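Local coordinates for putative lipoprotein (Bacteroides fragilis, PDB 3QNK) that is of unknown function but, as a SusD-like lipoprotein of the outer membrane, probably helps capture glycans at the bacterial cell surface, at residues B[120-124]-B[190-194]; B[219-225]-B[317-322]; B[364-370]-B[382-386]; B[415-421]-B[442-446]. All coordinates share one frame; numbering follows the deposited sequence.

Contact 1. Residues B[120-124]-B[190-194]; sequences FEMVK and RVELY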
# COMPACT_ATOMS: atom_id res chain seq x y z
N PHE B 120 -15.64 -6.15 8.96
CA PHE B 120 -16.40 -5.08 9.60
C PHE B 120 -15.80 -3.72 9.28
O PHE B 120 -16.55 -2.81 9.04
CB PHE B 120 -16.52 -5.27 11.11
CG PHE B 120 -17.41 -4.28 11.84
CD1 PHE B 120 -18.67 -3.95 11.34
CD2 PHE B 120 -17.01 -3.73 13.06
CE1 PHE B 120 -19.50 -3.05 12.04
CE2 PHE B 120 -17.85 -2.84 13.75
CZ PHE B 120 -19.08 -2.51 13.24
N GLU B 121 -14.45 -3.60 9.21
CA GLU B 121 -13.79 -2.34 8.84
C GLU B 121 -14.18 -1.89 7.44
O GLU B 121 -14.31 -0.68 7.18
CB GLU B 121 -12.27 -2.42 8.91
CG GLU B 121 -11.71 -1.83 10.19
CD GLU B 121 -12.16 -0.43 10.59
OE1 GLU B 121 -12.04 0.48 9.75
OE2 GLU B 121 -12.61 -0.25 11.74
N MSE B 122 -14.39 -2.85 6.53
CA MSE B 122 -14.80 -2.56 5.17
C MSE B 122 -16.28 -2.23 5.11
O MSE B 122 -16.66 -1.21 4.53
CB MSE B 122 -14.48 -3.75 4.25
CG MSE B 122 -12.98 -3.95 4.06
SE MSE B 122 -12.62 -5.18 2.64
CE MSE B 122 -12.70 -6.73 3.60
N VAL B 123 -17.13 -3.09 5.70
CA VAL B 123 -18.59 -2.94 5.68
C VAL B 123 -19.02 -1.63 6.32
O VAL B 123 -19.86 -0.95 5.73
CB VAL B 123 -19.31 -4.17 6.30
CG1 VAL B 123 -20.82 -3.96 6.39
CG2 VAL B 123 -19.01 -5.41 5.47
N LYS B 124 -18.43 -1.23 7.48
CA LYS B 124 -18.81 0.04 8.14
C LYS B 124 -18.52 1.28 7.23
O LYS B 124 -19.12 2.32 7.43
CB LYS B 124 -18.17 0.18 9.55
CG LYS B 124 -16.65 0.28 9.58
CD LYS B 124 -16.13 0.72 10.97
CE LYS B 124 -15.92 -0.40 11.97
NZ LYS B 124 -16.04 0.11 13.38
N ARG B 190 -21.64 -4.65 18.82
CA ARG B 190 -21.47 -3.43 18.02
C ARG B 190 -21.91 -3.65 16.58
O ARG B 190 -22.67 -2.82 16.06
CB ARG B 190 -20.03 -2.94 18.04
CG ARG B 190 -19.90 -1.53 17.49
CD ARG B 190 -18.49 -1.27 17.06
NE ARG B 190 -17.60 -1.14 18.21
CZ ARG B 190 -16.30 -0.90 18.13
NH1 ARG B 190 -15.71 -0.76 16.95
NH2 ARG B 190 -15.57 -0.79 19.24
N VAL B 191 -21.45 -4.78 15.94
CA VAL B 191 -21.83 -5.18 14.58
C VAL B 191 -23.39 -5.29 14.47
O VAL B 191 -23.98 -4.76 13.52
CB VAL B 191 -21.12 -6.48 14.15
CG1 VAL B 191 -21.56 -6.92 12.76
CG2 VAL B 191 -19.61 -6.28 14.16
N GLU B 192 -24.03 -5.89 15.48
CA GLU B 192 -25.48 -6.02 15.55
C GLU B 192 -26.17 -4.66 15.71
O GLU B 192 -27.22 -4.43 15.12
CB GLU B 192 -25.91 -6.95 16.70
CG GLU B 192 -25.56 -8.43 16.50
CD GLU B 192 -25.60 -9.32 17.74
OE1 GLU B 192 -25.35 -8.80 18.85
OE2 GLU B 192 -25.86 -10.54 17.60
N LEU B 193 -25.56 -3.74 16.48
CA LEU B 193 -26.10 -2.40 16.69
C LEU B 193 -26.02 -1.57 15.41
O LEU B 193 -26.97 -0.85 15.06
CB LEU B 193 -25.36 -1.69 17.85
CG LEU B 193 -25.89 -0.32 18.30
CD1 LEU B 193 -27.29 -0.43 18.90
CD2 LEU B 193 -24.94 0.32 19.27
N TYR B 194 -24.88 -1.69 14.70
CA TYR B 194 -24.64 -1.02 13.42
C TYR B 194 -25.70 -1.44 12.40
O TYR B 194 -26.16 -0.57 11.67
CB TYR B 194 -23.19 -1.28 12.92
CG TYR B 194 -22.14 -0.35 13.53
CD1 TYR B 194 -22.29 0.16 14.82
CD2 TYR B 194 -21.05 0.09 12.78
CE1 TYR B 194 -21.38 1.08 15.35
CE2 TYR B 194 -20.12 1.00 13.32
CZ TYR B 194 -20.27 1.47 14.61
OH TYR B 194 -19.36 2.31 15.20
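Phe120 reaches from helix 101-126 to Val191, Arg190 and Tyr194 on helix 181-194, joining two helices of the alpha-alpha superhelix. The local axes diverge by only 17° and stay 11.9 Å apart at closest approach, so long side chains bridge them. Phe120 holds CG anti to its own backbone N (chi1 -174°), a setting that lays the ring across the gap. Val191 CG2 sits over one face, 3.6 Å from the ring centroid and almost on the ring normal, a clear CH-pi contact. At the rim, Arg190 CD lies near the ring plane, 3.7 Å from Phe120 CE2. Tyr194 meets the far end of the same ring in an oblique pairing, the centroids of the two aromatics being 5.2 Å apart and their planes inclined at 57°.

Glu121, next along, makes no contact across but forms a long ion pair with Lys124 one turn later. Lys124 in turn folds back over Phe120 and lays CE on the face opposite Val191, so the phenyl ring is held between Val191 CG2 and Lys124 CE. The lysine also makes a cation-pi contact with Tyr455 on helix 453-460, which covers this side. Hydrogen bonding between the two segments is absent; the polar end of Arg190 is instead engaged by Glu393 through a salt bridge at NH2. Beside that bridge two cationic groups approach each other, with Lys124 NZ near the guanidinium plane and 3.7 Å from Arg190 NH1.

Contact 2. Residues B[219-225]-B[317-322]; sequences TTPEKYR and PRFYAN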
# COMPACT_ATOMS: atom_id res chain seq x y z
N THR B 219 -14.16 8.46 39.03
CA THR B 219 -14.68 9.58 39.81
C THR B 219 -13.72 10.77 39.85
O THR B 219 -14.13 11.86 40.28
CB THR B 219 -15.10 9.13 41.20
OG1 THR B 219 -14.06 8.33 41.77
CG2 THR B 219 -16.43 8.36 41.17
N THR B 220 -12.48 10.59 39.37
CA THR B 220 -11.51 11.67 39.19
C THR B 220 -10.95 11.58 37.77
O THR B 220 -10.89 10.48 37.20
CB THR B 220 -10.39 11.68 40.25
OG1 THR B 220 -9.51 10.58 40.05
CG2 THR B 220 -10.89 11.73 41.65
N PRO B 221 -10.56 12.73 37.16
CA PRO B 221 -9.97 12.70 35.80
C PRO B 221 -8.80 11.72 35.65
O PRO B 221 -8.78 10.93 34.70
CB PRO B 221 -9.50 14.13 35.60
CG PRO B 221 -10.38 14.93 36.47
CD PRO B 221 -10.58 14.11 37.68
N GLU B 222 -7.84 11.75 36.63
CA GLU B 222 -6.68 10.86 36.66
C GLU B 222 -7.15 9.40 36.67
O GLU B 222 -6.66 8.61 35.87
CB GLU B 222 -5.81 11.18 37.88
N LYS B 223 -8.15 9.07 37.52
CA LYS B 223 -8.73 7.71 37.63
C LYS B 223 -9.32 7.23 36.30
O LYS B 223 -9.04 6.12 35.89
CB LYS B 223 -9.81 7.66 38.72
CG LYS B 223 -9.30 7.30 40.09
CD LYS B 223 -10.41 7.48 41.12
CE LYS B 223 -10.02 6.95 42.46
NZ LYS B 223 -11.19 6.96 43.39
N TYR B 224 -10.10 8.08 35.62
CA TYR B 224 -10.70 7.75 34.33
C TYR B 224 -9.62 7.54 33.27
O TYR B 224 -9.65 6.51 32.59
CB TYR B 224 -11.69 8.83 33.89
CG TYR B 224 -12.45 8.47 32.63
CD1 TYR B 224 -13.65 7.76 32.69
CD2 TYR B 224 -12.00 8.88 31.38
CE1 TYR B 224 -14.37 7.45 31.54
CE2 TYR B 224 -12.70 8.55 30.22
CZ TYR B 224 -13.89 7.85 30.31
OH TYR B 224 -14.58 7.54 29.17
N ARG B 225 -8.65 8.48 33.16
CA ARG B 225 -7.52 8.41 32.19
C ARG B 225 -6.67 7.17 32.38
O ARG B 225 -6.03 6.73 31.42
CB ARG B 225 -6.61 9.62 32.31
CG ARG B 225 -7.20 10.86 31.72
CD ARG B 225 -6.18 11.93 31.59
NE ARG B 225 -5.50 12.24 32.86
CZ ARG B 225 -5.70 13.33 33.60
NH1 ARG B 225 -6.57 14.26 33.21
NH2 ARG B 225 -5.01 13.51 34.71
N PRO B 317 -15.58 14.58 35.34
CA PRO B 317 -14.21 14.06 35.12
C PRO B 317 -13.78 13.79 33.67
O PRO B 317 -12.60 14.02 33.36
CB PRO B 317 -14.21 12.75 35.93
CG PRO B 317 -15.12 13.03 37.06
CD PRO B 317 -16.22 13.87 36.48
N ARG B 318 -14.69 13.33 32.77
CA ARG B 318 -14.34 12.99 31.38
C ARG B 318 -13.88 14.21 30.60
O ARG B 318 -13.15 14.06 29.63
CB ARG B 318 -15.48 12.28 30.64
CG ARG B 318 -15.80 10.89 31.20
CD ARG B 318 -17.02 10.26 30.57
NE ARG B 318 -18.24 11.02 30.83
CZ ARG B 318 -19.46 10.62 30.50
NH1 ARG B 318 -19.65 9.46 29.92
NH2 ARG B 318 -20.51 11.39 30.76
N PHE B 319 -14.26 15.42 31.06
CA PHE B 319 -13.83 16.64 30.41
C PHE B 319 -12.30 16.79 30.55
O PHE B 319 -11.61 16.91 29.54
CB PHE B 319 -14.56 17.87 30.96
CG PHE B 319 -13.98 19.17 30.46
CD1 PHE B 319 -14.29 19.64 29.19
CD2 PHE B 319 -13.09 19.90 31.24
CE1 PHE B 319 -13.75 20.84 28.72
CE2 PHE B 319 -12.53 21.09 30.77
CZ PHE B 319 -12.89 21.56 29.52
N TYR B 320 -11.79 16.75 31.80
CA TYR B 320 -10.36 16.89 32.13
C TYR B 320 -9.57 15.67 31.69
O TYR B 320 -8.36 15.76 31.49
CB TYR B 320 -10.17 17.16 33.65
CG TYR B 320 -10.96 18.36 34.12
CD1 TYR B 320 -10.56 19.66 33.80
CD2 TYR B 320 -12.19 18.20 34.76
CE1 TYR B 320 -11.32 20.76 34.18
CE2 TYR B 320 -12.96 19.30 35.15
CZ TYR B 320 -12.52 20.58 34.85
OH TYR B 320 -13.35 21.62 35.19
N ALA B 321 -10.26 14.55 31.48
CA ALA B 321 -9.68 13.29 31.03
C ALA B 321 -9.45 13.30 29.53
O ALA B 321 -8.54 12.62 29.07
CB ALA B 321 -10.59 12.13 31.40
N ASN B 322 -10.27 14.03 28.77
CA ASN B 322 -10.18 14.07 27.31
C ASN B 322 -9.56 15.33 26.70
O ASN B 322 -9.00 15.25 25.59
CB ASN B 322 -11.60 13.99 26.73
CG ASN B 322 -12.22 12.63 26.69
OD1 ASN B 322 -12.29 12.03 25.63
ND2 ASN B 322 -12.78 12.18 27.81
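Tyr224, on the short helix 221-225, lies against Ala321 and Arg318 of helix 317-322. Its CB comes no nearer than 4.3 Å to Ala321 CB, but from there the ring runs on into the contact, because CG stands anti to the backbone N (chi1 -174°). CD2 touches Ala321 CB at 3.5 Å. Farther out, CE1 and CZ lie under Arg318 CG, which stands 3.8 Å from the Tyr224 ring centroid and 16° off its normal, a CH-pi contact. At the tip, OH is 3.9 Å from Arg318 CD. The arginine's charged end passes beyond the tyrosine to Glu446 and Glu442.

Arg225, the next residue, packs CG and CD along the backbone of Ala321 and gives a weak NH1 bond to Tyr320 O, 2.9 Å long and approached near the guanidinium plane. Its stronger partner is Asp368, bound through NE. At the helix start, Pro221 CG rests 3.6 Å from Tyr320 CB, while Pro317 CG meets Thr219 O.

Thr220 OG1 accepts from Lys223 N and so caps the first helix, with Pro221 directly following. The contact is thus a crossing of two short helices at 64°, one opened by a threonine N-cap and a proline in its first turn, set close enough (axes 8.1 Å apart) for the small Ala321 to sit between Tyr224 and Arg225.

Contact 3. Residues B[364-370]-B[382-386]; sequences WIDYDNY and FSTNW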
# COMPACT_ATOMS: atom_id res chain seq x y z
N TRP B 364 -6.02 8.65 25.59
CA TRP B 364 -5.01 7.63 25.37
C TRP B 364 -3.58 8.20 25.27
O TRP B 364 -2.66 7.40 25.09
CB TRP B 364 -5.37 6.73 24.17
CG TRP B 364 -6.03 7.46 23.05
CD1 TRP B 364 -7.38 7.56 22.81
CD2 TRP B 364 -5.39 8.29 22.07
NE1 TRP B 364 -7.60 8.37 21.71
CE2 TRP B 364 -6.40 8.83 21.24
CE3 TRP B 364 -4.04 8.60 21.80
CZ2 TRP B 364 -6.11 9.64 20.15
CZ3 TRP B 364 -3.76 9.41 20.72
CH2 TRP B 364 -4.79 9.93 19.90
N ILE B 365 -3.38 9.53 25.41
CA ILE B 365 -2.02 10.07 25.48
C ILE B 365 -1.67 10.09 26.99
O ILE B 365 -2.35 10.78 27.76
CB ILE B 365 -1.78 11.43 24.79
CG1 ILE B 365 -2.07 11.33 23.28
CG2 ILE B 365 -0.31 11.87 25.00
CD1 ILE B 365 -2.11 12.65 22.54
N ASP B 366 -0.67 9.29 27.41
CA ASP B 366 -0.26 9.16 28.81
C ASP B 366 0.60 10.36 29.27
O ASP B 366 1.78 10.20 29.58
CB ASP B 366 0.48 7.83 29.04
CG ASP B 366 0.52 7.30 30.47
OD1 ASP B 366 0.18 8.08 31.41
OD2 ASP B 366 0.88 6.10 30.65
N TYR B 367 -0.02 11.55 29.35
CA TYR B 367 0.59 12.76 29.87
C TYR B 367 0.77 12.64 31.40
O TYR B 367 1.52 13.41 31.99
CB TYR B 367 -0.27 13.98 29.54
CG TYR B 367 -0.30 14.43 28.10
CD1 TYR B 367 0.88 14.75 27.43
CD2 TYR B 367 -1.50 14.69 27.45
CE1 TYR B 367 0.87 15.24 26.13
CE2 TYR B 367 -1.53 15.17 26.15
CZ TYR B 367 -0.34 15.45 25.49
OH TYR B 367 -0.35 15.93 24.21
N ASP B 368 0.08 11.67 32.03
CA ASP B 368 0.20 11.43 33.46
C ASP B 368 1.56 10.79 33.80
O ASP B 368 2.24 11.26 34.72
CB ASP B 368 -0.93 10.50 33.96
CG ASP B 368 -2.31 11.12 33.97
OD1 ASP B 368 -2.55 12.02 34.78
OD2 ASP B 368 -3.17 10.68 33.16
N ASN B 369 1.96 9.74 33.06
CA ASN B 369 3.16 8.98 33.40
C ASN B 369 4.34 9.14 32.48
O ASN B 369 5.47 9.14 32.97
CB ASN B 369 2.79 7.50 33.43
CG ASN B 369 1.68 7.20 34.41
OD1 ASN B 369 1.85 7.37 35.62
ND2 ASN B 369 0.53 6.80 33.90
N TYR B 370 4.11 9.21 31.17
CA TYR B 370 5.18 9.28 30.17
C TYR B 370 6.11 10.46 30.34
O TYR B 370 5.77 11.48 30.95
CB TYR B 370 4.60 9.31 28.74
CG TYR B 370 4.37 7.96 28.10
CD1 TYR B 370 4.09 6.84 28.88
CD2 TYR B 370 4.37 7.81 26.72
CE1 TYR B 370 3.85 5.59 28.30
CE2 TYR B 370 4.10 6.57 26.13
CZ TYR B 370 3.85 5.46 26.92
OH TYR B 370 3.60 4.24 26.33
N PHE B 382 7.48 4.79 22.23
CA PHE B 382 6.33 5.55 22.69
C PHE B 382 5.06 4.97 22.09
O PHE B 382 4.48 5.51 21.14
CB PHE B 382 6.50 7.03 22.39
CG PHE B 382 7.46 7.63 23.37
CD1 PHE B 382 7.05 7.98 24.65
CD2 PHE B 382 8.81 7.77 23.05
CE1 PHE B 382 7.96 8.49 25.59
CE2 PHE B 382 9.72 8.27 23.99
CZ PHE B 382 9.29 8.64 25.24
N SER B 383 4.63 3.85 22.68
CA SER B 383 3.44 3.12 22.27
C SER B 383 2.18 3.69 22.91
O SER B 383 2.21 4.31 23.98
CB SER B 383 3.56 1.65 22.63
OG SER B 383 3.61 1.54 24.04
N THR B 384 1.08 3.39 22.25
CA THR B 384 -0.26 3.76 22.65
C THR B 384 -1.04 2.46 22.89
O THR B 384 -0.89 1.49 22.15
CB THR B 384 -0.88 4.73 21.60
OG1 THR B 384 -0.41 6.05 21.89
CG2 THR B 384 -2.42 4.72 21.60
N ASN B 385 -1.81 2.44 23.95
CA ASN B 385 -2.65 1.31 24.29
C ASN B 385 -4.00 1.60 23.64
O ASN B 385 -4.88 2.27 24.23
CB ASN B 385 -2.71 1.09 25.83
CG ASN B 385 -3.35 -0.21 26.28
OD1 ASN B 385 -3.49 -1.18 25.51
ND2 ASN B 385 -3.71 -0.28 27.57
N TRP B 386 -4.12 1.18 22.37
CA TRP B 386 -5.34 1.39 21.59
C TRP B 386 -6.38 0.36 21.99
O TRP B 386 -6.23 -0.82 21.68
CB TRP B 386 -5.04 1.33 20.08
CG TRP B 386 -6.19 1.79 19.23
CD1 TRP B 386 -6.89 1.05 18.32
CD2 TRP B 386 -6.80 3.09 19.26
NE1 TRP B 386 -7.90 1.81 17.77
CE2 TRP B 386 -7.88 3.07 18.34
CE3 TRP B 386 -6.59 4.26 20.02
CZ2 TRP B 386 -8.71 4.17 18.13
CZ3 TRP B 386 -7.43 5.34 19.83
CH2 TRP B 386 -8.45 5.31 18.87
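Trp364 and Trp386 meet edge-to-face, an indole-on-indole contact between an irregular loop and strand 384-387. The six-membered ring of Trp386 presents CZ3 to the face of Trp364, 3.6 Å from NE1, with the planes inclined at 78°. Trp386 keeps CG anti to its backbone N (chi1 -169°), which carries the indole to its neighbour although its CB does not point that way. Trp364 NE1 spends its hydrogen on Phe449 O, a bond that should fix how the struck face is turned.

A second aromatic pair lies at the other end. Tyr370 CD2 comes near the plane of the Phe382 ring at its edge, 3.4 Å from CD1; the centroids are 5.5 Å apart and the pairing is oblique. Phe382 also packs on Met138 of the second subunit, placing this end beside the dimer contact. Tyr370 OH donates to Ser383 O over 2.7 Å, tilted somewhat from the carbonyl plane. Beneath the tyrosine, Asp366 offers CB to one ring face, while its OD1 accepts from Asn369 N at 2.9 Å, forming an Asx motif that shapes the loop.

The strand beyond is tied to strand 238-244 by backbone bonds from Thr384 and Trp386. Segments 364-370 and 382-386 are joined by ring packing at both ends, only the Trp386 pair being on the strand, and by one hydrogen bond. The contact is mainly aromatic; its one polar tie probably fixes Tyr370 ahead of the strand.

Contact 4. Residues B[415-421]-B[442-446]; sequences VNMIRQR and ERRIE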
# COMPACT_ATOMS: atom_id res chain seq x y z
N VAL B 415 -27.53 3.12 30.76
CA VAL B 415 -26.77 4.35 30.51
C VAL B 415 -26.33 5.01 31.84
O VAL B 415 -25.26 5.61 31.90
CB VAL B 415 -27.55 5.34 29.58
CG1 VAL B 415 -28.79 5.94 30.25
CG2 VAL B 415 -26.65 6.45 29.06
N ASN B 416 -27.13 4.84 32.91
CA ASN B 416 -26.80 5.42 34.21
C ASN B 416 -25.60 4.71 34.86
O ASN B 416 -24.98 5.28 35.74
CB ASN B 416 -28.02 5.46 35.13
CG ASN B 416 -28.98 6.58 34.78
OD1 ASN B 416 -28.61 7.57 34.14
ND2 ASN B 416 -30.26 6.45 35.15
N MSE B 417 -25.20 3.53 34.37
CA MSE B 417 -23.99 2.85 34.84
C MSE B 417 -22.76 3.66 34.42
O MSE B 417 -21.82 3.82 35.21
CB MSE B 417 -23.92 1.44 34.27
CG MSE B 417 -24.92 0.51 34.90
SE MSE B 417 -24.49 0.12 36.76
CE MSE B 417 -22.69 -0.64 36.59
N ILE B 418 -22.79 4.20 33.20
CA ILE B 418 -21.73 5.01 32.60
C ILE B 418 -21.60 6.37 33.34
O ILE B 418 -20.48 6.84 33.60
CB ILE B 418 -21.98 5.15 31.08
CG1 ILE B 418 -21.92 3.78 30.37
CG2 ILE B 418 -21.07 6.18 30.41
CD1 ILE B 418 -20.74 2.87 30.71
N ARG B 419 -22.75 6.97 33.69
CA ARG B 419 -22.80 8.22 34.43
C ARG B 419 -22.38 8.01 35.89
O ARG B 419 -21.67 8.85 36.44
CB ARG B 419 -24.22 8.84 34.40
CG ARG B 419 -24.90 8.83 33.06
CD ARG B 419 -26.08 9.76 33.14
NE ARG B 419 -25.71 11.03 32.54
CZ ARG B 419 -25.81 12.21 33.13
NH1 ARG B 419 -26.35 12.31 34.33
NH2 ARG B 419 -25.39 13.28 32.51
N GLN B 420 -22.84 6.93 36.51
CA GLN B 420 -22.46 6.63 37.89
C GLN B 420 -20.95 6.52 38.03
O GLN B 420 -20.41 6.98 39.03
CB GLN B 420 -23.12 5.34 38.42
CG GLN B 420 -24.57 5.50 38.90
CD GLN B 420 -25.30 4.16 39.09
OE1 GLN B 420 -26.46 3.96 38.62
NE2 GLN B 420 -24.64 3.23 39.83
N ARG B 421 -20.26 5.98 37.00
CA ARG B 421 -18.83 5.75 37.16
C ARG B 421 -17.99 7.02 37.07
O ARG B 421 -16.80 6.95 37.41
CB ARG B 421 -18.27 4.59 36.31
CG ARG B 421 -17.82 4.95 34.98
CD ARG B 421 -16.34 5.15 34.77
NE ARG B 421 -16.19 4.98 33.33
CZ ARG B 421 -15.56 3.96 32.79
NH1 ARG B 421 -14.83 3.14 33.54
NH2 ARG B 421 -15.59 3.77 31.48
N GLU B 442 -24.49 10.67 25.68
CA GLU B 442 -23.57 9.94 26.57
C GLU B 442 -22.53 9.16 25.78
O GLU B 442 -21.36 9.11 26.17
CB GLU B 442 -24.31 8.97 27.52
CG GLU B 442 -24.74 9.63 28.82
CD GLU B 442 -23.63 10.25 29.65
OE1 GLU B 442 -22.57 9.61 29.82
OE2 GLU B 442 -23.83 11.39 30.12
N ARG B 443 -22.96 8.54 24.69
CA ARG B 443 -22.07 7.78 23.84
C ARG B 443 -20.97 8.67 23.26
O ARG B 443 -19.81 8.26 23.17
CB ARG B 443 -22.87 7.12 22.70
CG ARG B 443 -22.14 5.90 22.21
CD ARG B 443 -22.66 5.37 20.90
NE ARG B 443 -21.84 4.23 20.53
CZ ARG B 443 -22.13 2.97 20.83
NH1 ARG B 443 -23.26 2.68 21.47
NH2 ARG B 443 -21.31 2.00 20.48
N ARG B 444 -21.35 9.89 22.86
CA ARG B 444 -20.43 10.83 22.26
C ARG B 444 -19.32 11.19 23.25
O ARG B 444 -18.16 11.19 22.86
CB ARG B 444 -21.17 12.08 21.76
CG ARG B 444 -20.20 13.04 21.09
CD ARG B 444 -20.81 14.37 20.84
NE ARG B 444 -19.90 15.19 20.04
CZ ARG B 444 -20.20 16.39 19.58
NH1 ARG B 444 -21.38 16.94 19.84
NH2 ARG B 444 -19.32 17.06 18.86
N ILE B 445 -19.66 11.48 24.51
CA ILE B 445 -18.71 11.87 25.54
C ILE B 445 -17.87 10.67 25.97
O ILE B 445 -16.64 10.79 26.13
CB ILE B 445 -19.46 12.50 26.72
CG1 ILE B 445 -20.22 13.78 26.31
CG2 ILE B 445 -18.54 12.75 27.92
CD1 ILE B 445 -19.34 14.97 25.74
N GLU B 446 -18.51 9.52 26.14
CA GLU B 446 -17.83 8.32 26.56
C GLU B 446 -16.78 7.88 25.58
O GLU B 446 -15.65 7.51 25.97
CB GLU B 446 -18.82 7.16 26.78
CG GLU B 446 -18.23 5.98 27.56
CD GLU B 446 -17.69 6.31 28.94
OE1 GLU B 446 -18.08 7.35 29.51
OE2 GLU B 446 -16.81 5.57 29.42
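Glu442 and Glu446 both bend at chi2, in opposite senses (-58° and 58°), and these kinks turn their carboxylates from helix 432-446 toward Arg419 and Arg421 across the gap. The pairing joins consecutive helices of the alpha-alpha superhelix, 408-420 and 432-446, whose local axes run in broadly the same direction, 11.1 Å apart at closest approach. Between the axes, Val415 CG2 packs on Glu442 CG, 3.7 Å away, and Ile418 CG2 on the carboxylate of Glu446.

Two salt bridges close the interface, and they differ in geometry. Arg419 NE donates to Glu442 OE2 over 3.1 Å, the oxygen lying in the guanidinium plane but being met from well above the carboxylate plane; the guanidinium and carboxylate planes are 88° apart. NH2 of the same arginine adds only a weak bond and pairs chiefly with Glu285. In the other bridge the two planes are much closer to parallel.

Both acids have further cationic partners: Arg318 NH2 grips Glu442 OE1, Arg318 NH1 takes Glu446 OE1, and Arg390 shares Glu446 OE2. Arg421 is likewise shared, its NH1 pairing with Glu237. Both glutamates and the two arginines of this contact are buried, and the surrounding arginines would be expected to favour ionised glutamates, with each oxygen of both carboxylates bonded. The straighter of the two bridges is the last along the chain, where Arg421 NH2 meets Glu446 OE2 nearly along its C-O bond, 3.0 Å away.

How the contacts relate
From the N terminus, contact 1 closes a loop of 65 residues, helical in part and without strands, between helices 101-126 and 181-194. Contact 2 follows with a longer excursion, from 219-225 round to 317-322, before contact 3 closes a short loop leading into strand 384-387 and contact 4 pairs two consecutive helices. All four lie in series, so none nests within or crosses another. In space they form a chain of touching neighbours: contact 2 reaches contact 3 through Arg225 and Asp368, and contact 4 through Arg318, whose salt bridges join helix 317-322 to helix 432-446. Contact 1 meets contact 4 at Leu193 and Arg443, linking the N-terminal helices to the later ones.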